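Local coordinates for beta-galactosidase/beta-glucuronidase (Faecalibacterium prausnitzii L2-6, PDB 6MVF), which probably hydrolyses beta-glucuronides as a family 2 glycoside hydrolase and binds flavin mononucleotide, at residues 336-341 / 382-387; 342-347 / 386-391. One frame throughout, in Å; residues are numbered along the deposited sequence.

Strand 331-334 of the TIM barrel leads into loop 336-341, which is followed directly by helix 341-350, holding residues 342-347. The chain then passes through strand 353-357 and enters helix 368-385, whose last turn holds the first partner residues. Contact 1 closes the loop from 336-341 to 382-387; contact 2 closes that from 342-347 to 386-391. Because the order is first, second, first, second, the two loops cross instead of nesting. Their centres lie about 8 Å apart, and Tyr386 and Asn387 belong to both. Together they tie the loop and start of one barrel helix to the end of the next helix and the turn leading to strand 391-398.

Contact 1: 336-341 / 382-387; sequences HYQHSQ and IIQNYN. With FMN (flavin mononucleotide), chain G.
Gln338 reaches the end of helix 368-385 from a loop of the TIM barrel, where strand 331-334 gives way to helix 341-350, and there meets Gln384 and Asn385. Its side chain is extended, with CG set opposite the backbone N (chi1 172°), and this carries the amide across to the helix. Gln338 NE2 donates to Gln384 OE1 at 2.8 Å, and the N-H...O angle of 171° marks a nearly straight bond. The acceptor lies in the plane of the Gln338 amide, although the two amides stand almost perpendicular. Gln384 is steadied from its other end, since its NE2 bonds to the backbone oxygens of Ile118 and Tyr178. Asn385 ND2 sits over the flat face of the Gln338 amide, 3.6 Å from Gln338 CD and at similar distances from the oxygen and nitrogen; its own hydrogen bond goes to Leu381 O. Replacing Gln338 with an alanine would probably leave Gln384 OE1 without this donor and remove the flat amide against which Asn385 ND2 rests.

Next along the loop, Ser340 takes the N-cap position, its OG accepting from Asp342 N. Gln341 follows in the first turn of the helix, and the bend of its chain at CG brings the amide back toward Asn385. Gln341 NE2 donates to Asn385 OD1 at 2.9 Å, arriving 37° out of the carbonyl plane, while Gln341 OE1 is bonded to His388 NE2. Asn385 is thus met at both ends of its amide, by Gln338 near the plane at ND2 and by Gln341 from above the plane at OD1. Beyond these amides, Ile383 and Tyr386 belong to the flavin mononucleotide pocket: Ile383 CG1 lies 3.6 Å from flavin atom C7, and Tyr386 CG is 3.7 Å from methyl carbon C7M.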
loop_
_atom_site.group_PDB
_atom_site.type_symbol
_atom_site.label_atom_id
_atom_site.label_comp_id
_atom_site.label_asym_id
_atom_site.label_seq_id
_atom_site.Cartn_x
_atom_site.Cartn_y
_atom_site.Cartn_z
ATOM N N HIS A 336 -34.654 3.558 3.253
ATOM C CA HIS A 336 -35.932 2.953 3.668
ATOM C C HIS A 336 -35.930 1.495 3.242
ATOM O O HIS A 336 -36.949 0.970 2.806
ATOM C CB HIS A 336 -37.152 3.620 3.010
ATOM C CG HIS A 336 -37.531 4.959 3.570
ATOM N ND1 HIS A 336 -38.012 5.129 4.852
ATOM C CD2 HIS A 336 -37.558 6.187 2.994
ATOM C CE1 HIS A 336 -38.291 6.406 5.052
ATOM N NE2 HIS A 336 -38.024 7.070 3.940
ATOM N N TYR A 337 -34.781 0.845 3.339
ATOM C CA TYR A 337 -34.573 -0.446 2.693
ATOM C C TYR A 337 -33.312 -1.042 3.299
ATOM O O TYR A 337 -32.678 -0.441 4.170
ATOM C CB TYR A 337 -34.466 -0.279 1.176
ATOM C CG TYR A 337 -33.724 0.984 0.829
ATOM C CD1 TYR A 337 -32.332 1.051 0.952
ATOM C CD2 TYR A 337 -34.404 2.117 0.414
ATOM C CE1 TYR A 337 -31.643 2.218 0.650
ATOM C CE2 TYR A 337 -33.724 3.297 0.117
ATOM C CZ TYR A 337 -32.344 3.346 0.233
ATOM O OH TYR A 337 -31.661 4.514 -0.061
ATOM N N GLN A 338 -32.961 -2.235 2.848
ATOM C CA GLN A 338 -31.711 -2.846 3.274
ATOM C C GLN A 338 -30.541 -2.129 2.604
ATOM O O GLN A 338 -30.588 -1.828 1.407
ATOM C CB GLN A 338 -31.723 -4.331 2.929
ATOM C CG GLN A 338 -30.424 -5.038 3.133
ATOM C CD GLN A 338 -30.598 -6.533 3.014
ATOM O OE1 GLN A 338 -31.673 -7.066 3.293
ATOM N NE2 GLN A 338 -29.550 -7.218 2.587
ATOM N N HIS A 339 -29.517 -1.792 3.387
ATOM C CA HIS A 339 -28.365 -1.106 2.824
ATOM C C HIS A 339 -27.257 -2.106 2.450
ATOM O O HIS A 339 -27.430 -3.331 2.490
ATOM C CB HIS A 339 -27.868 -0.033 3.794
ATOM C CG HIS A 339 -28.607 1.267 3.690
ATOM N ND1 HIS A 339 -27.990 2.450 3.341
ATOM C CD2 HIS A 339 -29.914 1.569 3.881
ATOM C CE1 HIS A 339 -28.883 3.422 3.328
ATOM N NE2 HIS A 339 -30.056 2.914 3.650
ATOM N N SER A 340 -26.111 -1.568 2.038
ATOM C CA SER A 340 -24.982 -2.404 1.651
ATOM C C SER A 340 -24.351 -3.073 2.867
ATOM O O SER A 340 -24.232 -2.474 3.942
ATOM C CB SER A 340 -23.938 -1.552 0.944
ATOM O OG SER A 340 -22.700 -2.233 0.862
ATOM N N GLN A 341 -23.910 -4.316 2.692
ATOM C CA GLN A 341 -23.087 -4.920 3.729
ATOM C C GLN A 341 -21.935 -3.999 4.111
ATOM O O GLN A 341 -21.607 -3.863 5.295
ATOM C CB GLN A 341 -22.588 -6.286 3.280
ATOM C CG GLN A 341 -23.676 -7.375 3.326
ATOM C CD GLN A 341 -24.470 -7.330 4.616
ATOM O OE1 GLN A 341 -23.917 -7.519 5.703
ATOM N NE2 GLN A 341 -25.774 -7.036 4.505
ATOM N N ILE A 382 -33.505 -9.772 7.980
ATOM C CA ILE A 382 -33.057 -10.251 9.277
ATOM C C ILE A 382 -31.975 -11.303 9.127
ATOM O O ILE A 382 -30.995 -11.302 9.870
ATOM C CB ILE A 382 -34.261 -10.778 10.071
ATOM C CG1 ILE A 382 -35.176 -9.605 10.429
ATOM C CG2 ILE A 382 -33.802 -11.578 11.301
ATOM C CD1 ILE A 382 -36.416 -10.008 11.161
ATOM N N ILE A 383 -32.122 -12.212 8.163
ATOM C CA ILE A 383 -31.195 -13.332 8.062
ATOM C C ILE A 383 -29.850 -12.874 7.521
ATOM O O ILE A 383 -28.799 -13.353 7.953
ATOM C CB ILE A 383 -31.824 -14.451 7.210
ATOM C CG1 ILE A 383 -32.716 -15.297 8.106
ATOM C CG2 ILE A 383 -30.755 -15.347 6.552
ATOM C CD1 ILE A 383 -33.938 -15.774 7.423
ATOM N N GLN A 384 -29.852 -11.928 6.589
ATOM C CA GLN A 384 -28.595 -11.454 6.030
ATOM C C GLN A 384 -27.869 -10.504 6.965
ATOM O O GLN A 384 -26.642 -10.392 6.882
ATOM C CB GLN A 384 -28.843 -10.792 4.673
ATOM C CG GLN A 384 -29.411 -11.770 3.679
ATOM C CD GLN A 384 -29.792 -11.156 2.349
ATOM O OE1 GLN A 384 -29.526 -9.981 2.070
ATOM N NE2 GLN A 384 -30.411 -11.968 1.504
ATOM N N ASN A 385 -28.582 -9.861 7.889
ATOM C CA ASN A 385 -27.959 -8.877 8.758
ATOM C C ASN A 385 -27.980 -9.287 10.213
ATOM O O ASN A 385 -27.680 -8.459 11.084
ATOM C CB ASN A 385 -28.625 -7.513 8.574
ATOM C CG ASN A 385 -28.487 -7.018 7.162
ATOM O OD1 ASN A 385 -27.437 -6.488 6.791
ATOM N ND2 ASN A 385 -29.513 -7.239 6.338
ATOM N N TYR A 386 -28.288 -10.553 10.496
ATOM C CA TYR A 386 -28.456 -10.980 11.880
ATOM C C TYR A 386 -27.192 -10.791 12.722
ATOM O O TYR A 386 -27.293 -10.556 13.928
ATOM C CB TYR A 386 -28.898 -12.441 11.925
ATOM C CG TYR A 386 -29.185 -12.911 13.334
ATOM C CD1 TYR A 386 -28.209 -13.556 14.087
ATOM C CD2 TYR A 386 -30.427 -12.687 13.918
ATOM C CE1 TYR A 386 -28.473 -13.977 15.381
ATOM C CE2 TYR A 386 -30.699 -13.101 15.202
ATOM C CZ TYR A 386 -29.725 -13.750 15.932
ATOM O OH TYR A 386 -30.002 -14.166 17.217
ATOM N N ASN A 387 -25.998 -10.890 12.127
ATOM C CA ASN A 387 -24.796 -10.874 12.954
ATOM C C ASN A 387 -24.238 -9.481 13.237
ATOM O O ASN A 387 -23.324 -9.368 14.060
ATOM C CB ASN A 387 -23.725 -11.748 12.321
ATOM C CG ASN A 387 -24.170 -13.190 12.211
ATOM O OD1 ASN A 387 -24.931 -13.687 13.063
ATOM N ND2 ASN A 387 -23.726 -13.871 11.142
HETATM N N1 FMN G . -31.624 -22.469 7.851
HETATM C C2 FMN G . -30.815 -22.908 6.884
HETATM O O2 FMN G . -30.994 -24.002 6.346
HETATM N N3 FMN G . -29.799 -22.206 6.431
HETATM C C4 FMN G . -29.484 -21.038 6.898
HETATM O O4 FMN G . -28.539 -20.393 6.472
HETATM C C4A FMN G . -30.293 -20.514 7.944
HETATM N N5 FMN G . -29.989 -19.334 8.404
HETATM C C5A FMN G . -30.695 -18.785 9.371
HETATM C C6 FMN G . -30.340 -17.545 9.835
HETATM C C7 FMN G . -31.044 -16.967 10.830
HETATM C C7M FMN G . -30.657 -15.627 11.321
HETATM C C8 FMN G . -32.198 -17.660 11.389
HETATM C C8M FMN G . -32.992 -17.021 12.472
HETATM C C9 FMN G . -32.548 -18.907 10.920
HETATM C C9A FMN G . -31.832 -19.506 9.929
HETATM N N10 FMN G . -32.200 -20.747 9.433
HETATM C C10 FMN G . -31.418 -21.293 8.417
HETATM C "C1'" FMN G . -33.328 -21.401 10.082
HETATM C "C2'" FMN G . -34.627 -21.697 9.371
HETATM O "O2'" FMN G . -35.339 -20.503 9.572
HETATM C "C3'" FMN G . -35.443 -22.777 10.045
HETATM O "O3'" FMN G . -34.606 -23.548 10.880
HETATM C "C4'" FMN G . -36.076 -23.772 9.099
HETATM O "O4'" FMN G . -35.089 -24.078 8.127
HETATM C "C5'" FMN G . -37.380 -23.296 8.456
HETATM O "O5'" FMN G . -37.155 -22.754 7.167
HETATM P P FMN G . -38.211 -21.873 6.380
HETATM O O1P FMN G . -37.908 -22.217 4.977
HETATM O O2P FMN G . -39.549 -22.320 6.893
HETATM O O3P FMN G . -37.997 -20.431 6.690
#

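Contact 2: 342-347 / 386-391; sequences DFYDAC and YNHPSI. With FMN (flavin mononucleotide), chain G.
Tyr344 CB packs on the face of the His388 imidazole, a CH-pi contact with the carbon 3.5 Å from the ring centroid and only 13° off the ring normal. The methylene is therefore centred over the ring. The tyrosine ring itself stands obliquely to the imidazole, with centroids 5.2 Å apart. A second CH-pi contact involves the tyrosine ring: Ile391 CD1 lies over one face, 4.1 Å from the centroid and 27° off the normal. Atoms CD1 and CE1 of Tyr344 are the ones nearest that methyl group, so the isoleucine tip rests toward one side of the ring.

These packings join helix 341-350 of the TIM barrel to the type I turn, from His388 to Ile391, that leads into strand 391-398. Tyr344 and Cys347 also touch strands 331-334 and 353-357, which places the contact in the layer between barrel strands and outer helices.

Polar contacts fix the groups' orientation. His388 ND1 bonds to Asp348 OD2 and its NE2 to Gln341 OE1, so the ring is probably fixed in its rotation. Asp345 OD1 approaches the same ring in its plane, 3.6 Å from His388 CE1. Since both nitrogens face oxygens and a second carboxylate lies near, a protonated imidazole may be favoured, though its charge is not seen. Tyr344 OH bonds to the backbone N of His339, which anchors the far end of that ring.

Where the backbones come nearest, Cys347 and Ser390 have CA atoms 5.8 Å apart. Ser390 OG stands between its own backbone N and carbonyl carbon (chi1 68°), which brings it to 3.4 Å from Cys347 CB; the hydroxyl is hydrogen-bonded to Asp348 OD1, the other oxygen of the carboxylate that holds His388.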
loop_
_atom_site.group_PDB
_atom_site.type_symbol
_atom_site.label_atom_id
_atom_site.label_comp_id
_atom_site.label_asym_id
_atom_site.label_seq_id
_atom_site.Cartn_x
_atom_site.Cartn_y
_atom_site.Cartn_z
ATOM N N ASP A 342 -21.372 -3.291 3.136
ATOM C CA ASP A 342 -20.327 -2.321 3.449
ATOM C C ASP A 342 -20.792 -1.307 4.488
ATOM O O ASP A 342 -20.045 -0.990 5.430
ATOM C CB ASP A 342 -19.852 -1.602 2.181
ATOM C CG ASP A 342 -19.085 -2.523 1.217
ATOM O OD1 ASP A 342 -18.682 -3.648 1.621
ATOM O OD2 ASP A 342 -18.895 -2.112 0.043
ATOM N N PHE A 343 -22.018 -0.781 4.355
ATOM C CA PHE A 343 -22.369 0.263 5.315
ATOM C C PHE A 343 -22.676 -0.317 6.689
ATOM O O PHE A 343 -22.333 0.305 7.701
ATOM C CB PHE A 343 -23.532 1.144 4.833
ATOM C CG PHE A 343 -23.657 2.436 5.623
ATOM C CD1 PHE A 343 -22.962 3.580 5.229
ATOM C CD2 PHE A 343 -24.400 2.491 6.796
ATOM C CE1 PHE A 343 -23.032 4.765 5.970
ATOM C CE2 PHE A 343 -24.477 3.684 7.538
ATOM C CZ PHE A 343 -23.785 4.816 7.122
ATOM N N TYR A 344 -23.303 -1.501 6.756
ATOM C CA TYR A 344 -23.466 -2.146 8.058
ATOM C C TYR A 344 -22.112 -2.454 8.673
ATOM O O TYR A 344 -21.893 -2.189 9.860
ATOM C CB TYR A 344 -24.312 -3.414 7.959
ATOM C CG TYR A 344 -25.753 -3.163 7.563
ATOM C CD1 TYR A 344 -26.568 -2.326 8.312
ATOM C CD2 TYR A 344 -26.287 -3.749 6.421
ATOM C CE1 TYR A 344 -27.875 -2.079 7.932
ATOM C CE2 TYR A 344 -27.584 -3.507 6.032
ATOM C CZ TYR A 344 -28.380 -2.674 6.789
ATOM O OH TYR A 344 -29.675 -2.439 6.393
ATOM N N ASP A 345 -21.172 -2.960 7.866
ATOM C CA ASP A 345 -19.802 -3.157 8.337
ATOM C C ASP A 345 -19.214 -1.868 8.919
ATOM O O ASP A 345 -18.695 -1.858 10.045
ATOM C CB ASP A 345 -18.931 -3.673 7.192
ATOM C CG ASP A 345 -19.225 -5.127 6.824
ATOM O OD1 ASP A 345 -19.739 -5.871 7.697
ATOM O OD2 ASP A 345 -18.922 -5.524 5.662
ATOM N N ALA A 346 -19.297 -0.764 8.159
ATOM C CA ALA A 346 -18.840 0.529 8.659
ATOM C C ALA A 346 -19.526 0.927 9.964
ATOM O O ALA A 346 -18.898 1.551 10.825
ATOM C CB ALA A 346 -19.062 1.615 7.615
ATOM N N CYS A 347 -20.798 0.571 10.144
ATOM C CA CYS A 347 -21.474 0.892 11.403
ATOM C C CYS A 347 -20.969 0.035 12.563
ATOM O O CYS A 347 -20.772 0.541 13.677
ATOM C CB CYS A 347 -22.980 0.730 11.230
ATOM S SG CYS A 347 -23.639 2.055 10.231
ATOM N N TYR A 386 -28.288 -10.553 10.496
ATOM C CA TYR A 386 -28.456 -10.980 11.880
ATOM C C TYR A 386 -27.192 -10.791 12.722
ATOM O O TYR A 386 -27.293 -10.556 13.928
ATOM C CB TYR A 386 -28.898 -12.441 11.925
ATOM C CG TYR A 386 -29.185 -12.911 13.334
ATOM C CD1 TYR A 386 -28.209 -13.556 14.087
ATOM C CD2 TYR A 386 -30.427 -12.687 13.918
ATOM C CE1 TYR A 386 -28.473 -13.977 15.381
ATOM C CE2 TYR A 386 -30.699 -13.101 15.202
ATOM C CZ TYR A 386 -29.725 -13.750 15.932
ATOM O OH TYR A 386 -30.002 -14.166 17.217
ATOM N N ASN A 387 -25.998 -10.890 12.127
ATOM C CA ASN A 387 -24.796 -10.874 12.954
ATOM C C ASN A 387 -24.238 -9.481 13.237
ATOM O O ASN A 387 -23.324 -9.368 14.060
ATOM C CB ASN A 387 -23.725 -11.748 12.321
ATOM C CG ASN A 387 -24.170 -13.190 12.211
ATOM O OD1 ASN A 387 -24.931 -13.687 13.063
ATOM N ND2 ASN A 387 -23.726 -13.871 11.142
ATOM N N HIS A 388 -24.782 -8.426 12.626
ATOM C CA HIS A 388 -24.270 -7.074 12.822
ATOM C C HIS A 388 -24.587 -6.539 14.213
ATOM O O HIS A 388 -25.770 -6.354 14.532
ATOM C CB HIS A 388 -24.873 -6.149 11.792
ATOM C CG HIS A 388 -24.480 -6.467 10.388
ATOM N ND1 HIS A 388 -23.201 -6.263 9.909
ATOM C CD2 HIS A 388 -25.203 -6.942 9.347
ATOM C CE1 HIS A 388 -23.153 -6.601 8.634
ATOM N NE2 HIS A 388 -24.352 -7.029 8.272
ATOM N N PRO A 389 -23.588 -6.252 15.064
ATOM C CA PRO A 389 -23.914 -5.695 16.391
ATOM C C PRO A 389 -24.480 -4.286 16.320
ATOM O O PRO A 389 -25.171 -3.866 17.259
ATOM C CB PRO A 389 -22.573 -5.731 17.139
ATOM C CG PRO A 389 -21.526 -5.709 16.067
ATOM C CD PRO A 389 -22.132 -6.454 14.894
ATOM N N SER A 390 -24.231 -3.557 15.228
ATOM C CA SER A 390 -24.706 -2.181 15.154
ATOM C C SER A 390 -26.225 -2.127 15.011
ATOM O O SER A 390 -26.844 -1.129 15.389
ATOM C CB SER A 390 -24.021 -1.435 13.996
ATOM O OG SER A 390 -24.434 -1.939 12.724
ATOM N N ILE A 391 -26.843 -3.169 14.470
ATOM C CA ILE A 391 -28.288 -3.149 14.256
ATOM C C ILE A 391 -28.983 -3.436 15.581
ATOM O O ILE A 391 -28.827 -4.518 16.154
ATOM C CB ILE A 391 -28.713 -4.153 13.167
ATOM C CG1 ILE A 391 -28.023 -3.794 11.843
ATOM C CG2 ILE A 391 -30.244 -4.173 13.028
ATOM C CD1 ILE A 391 -28.392 -4.663 10.656
HETATM N N1 FMN G . -31.624 -22.469 7.851
HETATM C C2 FMN G . -30.815 -22.908 6.884
HETATM O O2 FMN G . -30.994 -24.002 6.346
HETATM N N3 FMN G . -29.799 -22.206 6.431
HETATM C C4 FMN G . -29.484 -21.038 6.898
HETATM O O4 FMN G . -28.539 -20.393 6.472
HETATM C C4A FMN G . -30.293 -20.514 7.944
HETATM N N5 FMN G . -29.989 -19.334 8.404
HETATM C C5A FMN G . -30.695 -18.785 9.371
HETATM C C6 FMN G . -30.340 -17.545 9.835
HETATM C C7 FMN G . -31.044 -16.967 10.830
HETATM C C7M FMN G . -30.657 -15.627 11.321
HETATM C C8 FMN G . -32.198 -17.660 11.389
HETATM C C8M FMN G . -32.992 -17.021 12.472
HETATM C C9 FMN G . -32.548 -18.907 10.920
HETATM C C9A FMN G . -31.832 -19.506 9.929
HETATM N N10 FMN G . -32.200 -20.747 9.433
HETATM C C10 FMN G . -31.418 -21.293 8.417
HETATM C "C1'" FMN G . -33.328 -21.401 10.082
HETATM C "C2'" FMN G . -34.627 -21.697 9.371
HETATM O "O2'" FMN G . -35.339 -20.503 9.572
HETATM C "C3'" FMN G . -35.443 -22.777 10.045
HETATM O "O3'" FMN G . -34.606 -23.548 10.880
HETATM C "C4'" FMN G . -36.076 -23.772 9.099
HETATM O "O4'" FMN G . -35.089 -24.078 8.127
HETATM C "C5'" FMN G . -37.380 -23.296 8.456
HETATM O "O5'" FMN G . -37.155 -22.754 7.167
HETATM P P FMN G . -38.211 -21.873 6.380
HETATM O O1P FMN G . -37.908 -22.217 4.977
HETATM O O2P FMN G . -39.549 -22.320 6.893
HETATM O O3P FMN G . -37.997 -20.431 6.690
#